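Local structure of sterol regulatory element-binding protein cleavage-activating protein (Schizosaccharomyces pombe, 4YHC) at residues L91-K94 / D95-F98; I314-K317 / W318-P322; T11-T14 / L15-K19. The protein acts as the escort protein required for processing of sre1 at low sterol and low oxygen, this chain being its WD40 domain. The protein carries 9 engineered substitutions. One frame throughout, in Å; residues are numbered along the deposited sequence.

Interaction 1 of 3, residues L91-K94 / D95-F98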
# COMPACT_ATOMS: atom_id res chain seq x y z
N LEU A 91 1.16 -14.05 -11.21
CA LEU A 91 2.06 -13.37 -12.13
C LEU A 91 1.39 -13.33 -13.52
O LEU A 91 0.85 -14.33 -13.97
CB LEU A 91 3.36 -14.14 -12.24
CG LEU A 91 4.27 -14.35 -11.04
CD1 LEU A 91 5.46 -15.19 -11.49
CD2 LEU A 91 4.74 -13.01 -10.51
N PHE A 92 1.44 -12.19 -14.19
CA PHE A 92 0.86 -12.04 -15.50
C PHE A 92 1.94 -11.66 -16.48
O PHE A 92 2.62 -10.62 -16.31
CB PHE A 92 -0.19 -10.92 -15.52
CG PHE A 92 -1.50 -11.31 -14.88
CD1 PHE A 92 -1.59 -11.47 -13.50
CD2 PHE A 92 -2.66 -11.49 -15.67
CE1 PHE A 92 -2.77 -11.85 -12.92
CE2 PHE A 92 -3.83 -11.87 -15.08
CZ PHE A 92 -3.88 -12.07 -13.71
N SER A 93 2.13 -12.50 -17.49
CA SER A 93 2.92 -12.10 -18.67
C SER A 93 1.99 -11.43 -19.68
O SER A 93 0.82 -11.14 -19.35
CB SER A 93 3.62 -13.33 -19.27
OG SER A 93 2.63 -14.27 -19.74
N LYS A 94 2.47 -11.15 -20.90
CA LYS A 94 1.61 -10.55 -21.90
C LYS A 94 0.41 -11.43 -22.29
O LYS A 94 -0.65 -10.89 -22.61
CB LYS A 94 2.40 -10.13 -23.16
CG LYS A 94 2.98 -11.29 -23.97
CD LYS A 94 3.85 -10.81 -25.15
CE LYS A 94 4.73 -11.97 -25.66
NZ LYS A 94 5.88 -11.55 -26.52
N ASP A 95 0.55 -12.75 -22.23
CA ASP A 95 -0.54 -13.65 -22.61
C ASP A 95 -0.89 -14.73 -21.62
O ASP A 95 -1.82 -15.51 -21.87
CB ASP A 95 -0.27 -14.32 -23.98
CG ASP A 95 1.02 -15.09 -24.03
OD1 ASP A 95 1.50 -15.62 -23.02
OD2 ASP A 95 1.59 -15.17 -25.15
N THR A 96 -0.20 -14.79 -20.48
CA THR A 96 -0.43 -15.91 -19.54
C THR A 96 -0.45 -15.47 -18.09
O THR A 96 0.35 -14.61 -17.68
CB THR A 96 0.68 -16.95 -19.76
OG1 THR A 96 0.91 -17.10 -21.16
CG2 THR A 96 0.36 -18.28 -19.15
N LEU A 97 -1.35 -16.07 -17.32
CA LEU A 97 -1.31 -15.91 -15.89
C LEU A 97 -0.89 -17.21 -15.22
O LEU A 97 -1.22 -18.35 -15.66
CB LEU A 97 -2.64 -15.37 -15.36
CG LEU A 97 -3.82 -16.30 -15.19
CD1 LEU A 97 -3.92 -16.96 -13.84
CD2 LEU A 97 -5.09 -15.48 -15.44
N PHE A 98 -0.13 -17.02 -14.16
CA PHE A 98 0.44 -18.11 -13.41
C PHE A 98 0.11 -17.91 -11.95
O PHE A 98 0.37 -16.85 -11.40
CB PHE A 98 1.95 -18.06 -13.57
CG PHE A 98 2.48 -18.02 -15.00
CD1 PHE A 98 2.71 -16.83 -15.64
CD2 PHE A 98 2.91 -19.18 -15.63
CE1 PHE A 98 3.27 -16.76 -16.89
CE2 PHE A 98 3.50 -19.13 -16.90
CZ PHE A 98 3.66 -17.91 -17.54

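Interaction 2 of 3, residues I314-K317 / W318-P322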
# COMPACT_ATOMS: atom_id res chain seq x y z
N ILE A 314 -14.27 9.44 14.66
CA ILE A 314 -15.14 8.52 14.04
C ILE A 314 -15.09 8.77 12.54
O ILE A 314 -15.62 9.77 12.10
CB ILE A 314 -16.60 8.69 14.54
CG1 ILE A 314 -16.71 8.30 16.00
CG2 ILE A 314 -17.58 7.90 13.68
CD1 ILE A 314 -17.98 8.86 16.66
N LEU A 315 -14.46 7.83 11.78
CA LEU A 315 -14.33 7.90 10.35
C LEU A 315 -15.54 7.47 9.61
O LEU A 315 -15.77 7.93 8.53
CB LEU A 315 -13.22 6.98 9.80
CG LEU A 315 -11.78 7.38 9.68
CD1 LEU A 315 -11.06 6.33 8.79
CD2 LEU A 315 -11.65 8.82 9.19
N ASN A 316 -16.29 6.50 10.11
CA ASN A 316 -17.45 6.09 9.39
C ASN A 316 -18.38 5.32 10.36
O ASN A 316 -17.97 5.01 11.47
CB ASN A 316 -17.08 5.23 8.17
CG ASN A 316 -18.21 5.11 7.18
OD1 ASN A 316 -19.25 5.79 7.31
ND2 ASN A 316 -18.03 4.22 6.19
N LYS A 317 -19.63 5.13 9.95
CA LYS A 317 -20.58 4.43 10.82
C LYS A 317 -21.33 3.47 9.95
O LYS A 317 -21.63 3.81 8.82
CB LYS A 317 -21.57 5.39 11.53
CG LYS A 317 -20.91 6.38 12.46
CD LYS A 317 -21.80 6.92 13.55
CE LYS A 317 -22.66 8.06 13.08
NZ LYS A 317 -23.81 8.32 14.02
N TRP A 318 -21.68 2.31 10.52
CA TRP A 318 -22.47 1.33 9.85
C TRP A 318 -23.82 1.91 9.38
O TRP A 318 -24.25 1.69 8.22
CB TRP A 318 -22.69 0.16 10.83
CG TRP A 318 -23.17 -1.08 10.17
CD1 TRP A 318 -24.47 -1.49 10.02
CD2 TRP A 318 -22.36 -2.06 9.51
NE1 TRP A 318 -24.51 -2.66 9.36
CE2 TRP A 318 -23.24 -3.03 9.00
CE3 TRP A 318 -20.99 -2.20 9.26
CZ2 TRP A 318 -22.79 -4.13 8.25
CZ3 TRP A 318 -20.54 -3.29 8.57
CH2 TRP A 318 -21.44 -4.25 8.06
N ASP A 319 -24.42 2.69 10.28
CA ASP A 319 -25.72 3.32 10.16
C ASP A 319 -25.48 4.75 10.56
O ASP A 319 -24.88 5.00 11.61
CB ASP A 319 -26.71 2.76 11.22
CG ASP A 319 -27.12 1.33 10.95
OD1 ASP A 319 -27.64 1.05 9.85
OD2 ASP A 319 -26.92 0.48 11.86
N GLN A 320 -25.97 5.66 9.74
CA GLN A 320 -25.71 7.09 9.91
C GLN A 320 -26.89 7.66 10.68
O GLN A 320 -27.50 8.64 10.28
CB GLN A 320 -25.48 7.80 8.54
CG GLN A 320 -24.30 7.26 7.71
CD GLN A 320 -22.90 7.75 8.16
OE1 GLN A 320 -22.75 8.55 9.08
NE2 GLN A 320 -21.87 7.26 7.49
N GLN A 321 -27.18 7.02 11.81
CA GLN A 321 -28.31 7.32 12.67
C GLN A 321 -27.76 7.25 14.08
O GLN A 321 -26.65 6.75 14.29
CB GLN A 321 -29.43 6.29 12.46
CG GLN A 321 -29.14 4.87 12.96
CD GLN A 321 -30.14 4.34 14.00
OE1 GLN A 321 -31.02 5.06 14.50
NE2 GLN A 321 -29.98 3.07 14.37
N PRO A 322 -28.51 7.76 15.07
CA PRO A 322 -28.07 7.64 16.47
C PRO A 322 -28.38 6.24 17.04
O PRO A 322 -29.21 5.54 16.50
CB PRO A 322 -28.84 8.73 17.19
CG PRO A 322 -30.01 9.04 16.31
CD PRO A 322 -29.61 8.73 14.89

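Interaction 3 of 3, residues T11-T14 / L15-K19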
# COMPACT_ATOMS: atom_id res chain seq x y z
N THR A 11 27.36 3.81 17.90
CA THR A 11 26.70 3.06 18.95
C THR A 11 25.54 3.82 19.56
O THR A 11 25.62 5.02 19.74
CB THR A 11 27.75 2.66 20.00
OG1 THR A 11 28.77 1.88 19.33
CG2 THR A 11 27.13 1.81 21.12
N ASP A 12 24.40 3.14 19.80
CA ASP A 12 23.23 3.79 20.39
C ASP A 12 23.55 4.24 21.84
O ASP A 12 24.23 3.53 22.55
CB ASP A 12 22.02 2.86 20.42
CG ASP A 12 21.58 2.43 19.04
OD1 ASP A 12 21.50 3.31 18.16
OD2 ASP A 12 21.39 1.22 18.79
N THR A 13 23.04 5.40 22.23
CA THR A 13 23.22 5.89 23.58
C THR A 13 21.93 6.00 24.38
O THR A 13 21.98 6.52 25.50
CB THR A 13 23.85 7.29 23.53
OG1 THR A 13 22.91 8.25 22.97
CG2 THR A 13 25.12 7.28 22.68
N THR A 14 20.78 5.65 23.78
CA THR A 14 19.46 5.68 24.48
C THR A 14 18.67 4.50 23.97
O THR A 14 18.95 4.02 22.86
CB THR A 14 18.62 6.98 24.31
OG1 THR A 14 17.94 7.09 23.02
CG2 THR A 14 19.52 8.21 24.51
N LEU A 15 17.77 4.00 24.81
CA LEU A 15 16.83 2.97 24.40
C LEU A 15 16.05 3.42 23.18
O LEU A 15 15.88 2.63 22.28
CB LEU A 15 15.85 2.57 25.50
CG LEU A 15 15.23 1.18 25.28
CD1 LEU A 15 16.28 0.10 25.59
CD2 LEU A 15 13.95 0.92 26.09
N HIS A 16 15.67 4.68 23.13
CA HIS A 16 14.97 5.22 21.95
C HIS A 16 15.73 5.04 20.66
O HIS A 16 15.15 4.62 19.65
CB HIS A 16 14.58 6.68 22.10
CG HIS A 16 13.78 6.96 23.33
ND1 HIS A 16 12.76 6.13 23.76
CD2 HIS A 16 13.86 7.95 24.24
CE1 HIS A 16 12.25 6.61 24.88
NE2 HIS A 16 12.89 7.72 25.19
N GLU A 17 17.04 5.30 20.70
CA GLU A 17 17.89 5.11 19.51
C GLU A 17 18.03 3.69 19.16
O GLU A 17 18.08 3.33 18.01
CB GLU A 17 19.29 5.65 19.74
CG GLU A 17 19.26 7.15 19.85
CD GLU A 17 20.62 7.72 20.16
OE1 GLU A 17 21.51 7.00 20.70
OE2 GLU A 17 20.81 8.91 19.85
N GLU A 18 18.12 2.85 20.19
CA GLU A 18 18.27 1.46 19.95
C GLU A 18 17.10 0.85 19.14
O GLU A 18 17.30 -0.04 18.33
CB GLU A 18 18.42 0.75 21.31
CG GLU A 18 18.82 -0.70 21.10
CD GLU A 18 19.03 -1.45 22.40
OE1 GLU A 18 18.71 -2.64 22.38
OE2 GLU A 18 19.51 -0.84 23.41
N LYS A 19 15.89 1.28 19.43
CA LYS A 19 14.68 0.81 18.74
C LYS A 19 14.57 1.27 17.28
O LYS A 19 13.79 0.71 16.51
CB LYS A 19 13.48 1.32 19.50
CG LYS A 19 13.43 0.62 20.84
CD LYS A 19 12.20 0.83 21.65
CE LYS A 19 11.80 2.27 21.73
NZ LYS A 19 10.38 2.31 22.13
O HOH W 1 19.72 0.33 17.00
O HOH W 2 21.85 1.32 23.69

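Interaction 1 of 3, residues L91-K94 / D95-F98
Leu97 CB lies over one face of the Phe92 ring, 3.9 Å from its centroid and 16° off the ring normal, a CH-pi contact in which the two side chains run side by side; Tyr113 meets the same ring edge-to-face. On the other side of the hairpin, the Phe98 ring carries Thr96 CG2 over one face, displaced toward the rim, while its edge approaches Leu91 O (CD1 to O 3.5 Å).

The backbone beneath is antiparallel. Leu91 and Phe98 form a hydrogen-bonded pair, each N reaching the other residue's O at 2.9 Å, and Phe92 with Leu97 forms the following non-hydrogen-bonded pair. Ser93 N then donates to Thr96 O (2.8 Å), where a tight turn through Lys94 and Asp95 reverses the chain. Ser93 OG, set between its own backbone N and carbonyl carbon (chi1 64°), projects across the turn to accept from Thr96 N at 3.0 Å with a bent N-H...O angle of 130°.

Ser93 O is hydrogen-bonded to the hydroxyl of Tyr113, and Lys94 N donates to Thr76 OG1. The serine hydroxyl thus supplies the acceptor that Thr96 N needs at the end of this beta hairpin, in the predicted second WD repeat.

Interaction 2 of 3, residues I314-K317 / W318-P322
Lys317 closes strand 311-317, and from Trp318 the chain turns into an irregular loop. Just before that end, Leu315 and Asn316 both face Phe282 in a classic beta bulge; just beyond it, Gln320 is the centre of an inverse gamma turn, closed by a weak Gln321 N to Asp319 O bond.

Lys317 has CG beside its backbone N, and its chain turns about CG-CD (chi3 -83°) to follow the loop until Lys317 NZ donates weakly to Gln321 O at 3.3 Å. Lys317 CB lies 3.3 Å from Asp319 O. Cutting Lys317 back to an alanine removes NZ and the stem beyond CB, and Gln321 O would probably lose this mate, leaving the loop freer to move.

Asn316 and the poorly ordered Gln320 cross at about a right angle, their amide planes 28° apart and Asn316 OD1 3.0 Å from Gln320 NE2. Asn316 OD1 also accepts weakly from Lys317 N at 2.7 Å. Both amides also reach Asp248: Asn316 ND2 meets its OD1, along with Ala233 O, and Gln320 NE2 meets its OD2. Trp318 makes a cation-pi contact with Lys250.

The lysine bond adds little by itself; Asp248, met by both amides, connects both segments to strand 243-248.

Interaction 3 of 3, residues T11-T14 / L15-K19
Glu17 OE1 is gripped by Thr13 through two hydrogen bonds. Thr13 N donates to Glu17 OE1 at 2.7 Å with an N-H...O angle of 170°, nearly along the C-O axis of the carboxylate, while Thr13 OG1 donates to the same OE1 at 2.9 Å from well above the carboxylate plane. The glutamate chain is extended beyond CG, which carries its end back from the first turn of the helix to the residues preceding it.

Thr14 is the N-cap. With OG1 held between its backbone N and carbonyl carbon (chi1 78°), the hydroxyl accepts from Glu17 N at 3.1 Å, and Thr14 O takes the first i to i+4 bond, from Glu18 N at 3.0 Å. The cap thus gives Glu17 N an acceptor that the helix backbone would not readily supply.

Further out, the Asp12 and Glu17 side chains run antiparallel past one another, their carboxylate planes 55° apart. Asp12 OD2 comes 3.3 Å from Glu18 CA, and a water lies 2.6 Å from Asp12 OD2 and 2.8 Å from Glu18 O. Asp12 OD1 is 4.5 Å from Glu17 OE1; this proximity of like charges is probably eased by Lys425 NZ, which forms a salt bridge with Asp12 OD1 and a hydrogen bond to Glu17 O.

Lys425 belongs to strand 421-432, so the short surface helix is tied to that strand at one side. At another, His16 and Lys19 touch Tyr462 of strand 456-462, and Lys19 is followed by strand 20-24, which pairs with 456-462.

Overall arrangement
From the N terminus, interaction 3 comes first: its short helix closes the loop between strand 6-8, which pairs with 421-432, and strand 20-24, which pairs with 456-462, so the beginning of the chain is joined to sheets built from its end, as in the ring closure of WD40 propellers. Interaction 1 follows, turning strand 88-92 into 96-101 within one four-stranded sheet. Interaction 2 comes last, at the exit of strand 311-317 from a mixed sheet, which it links through Asp248 to strand 243-248. The three lie in series, with none nested or crossed. Their centres are about 42 to 47 Å apart, and interactions 1 and 3 fall on opposite sides of the chain's centre.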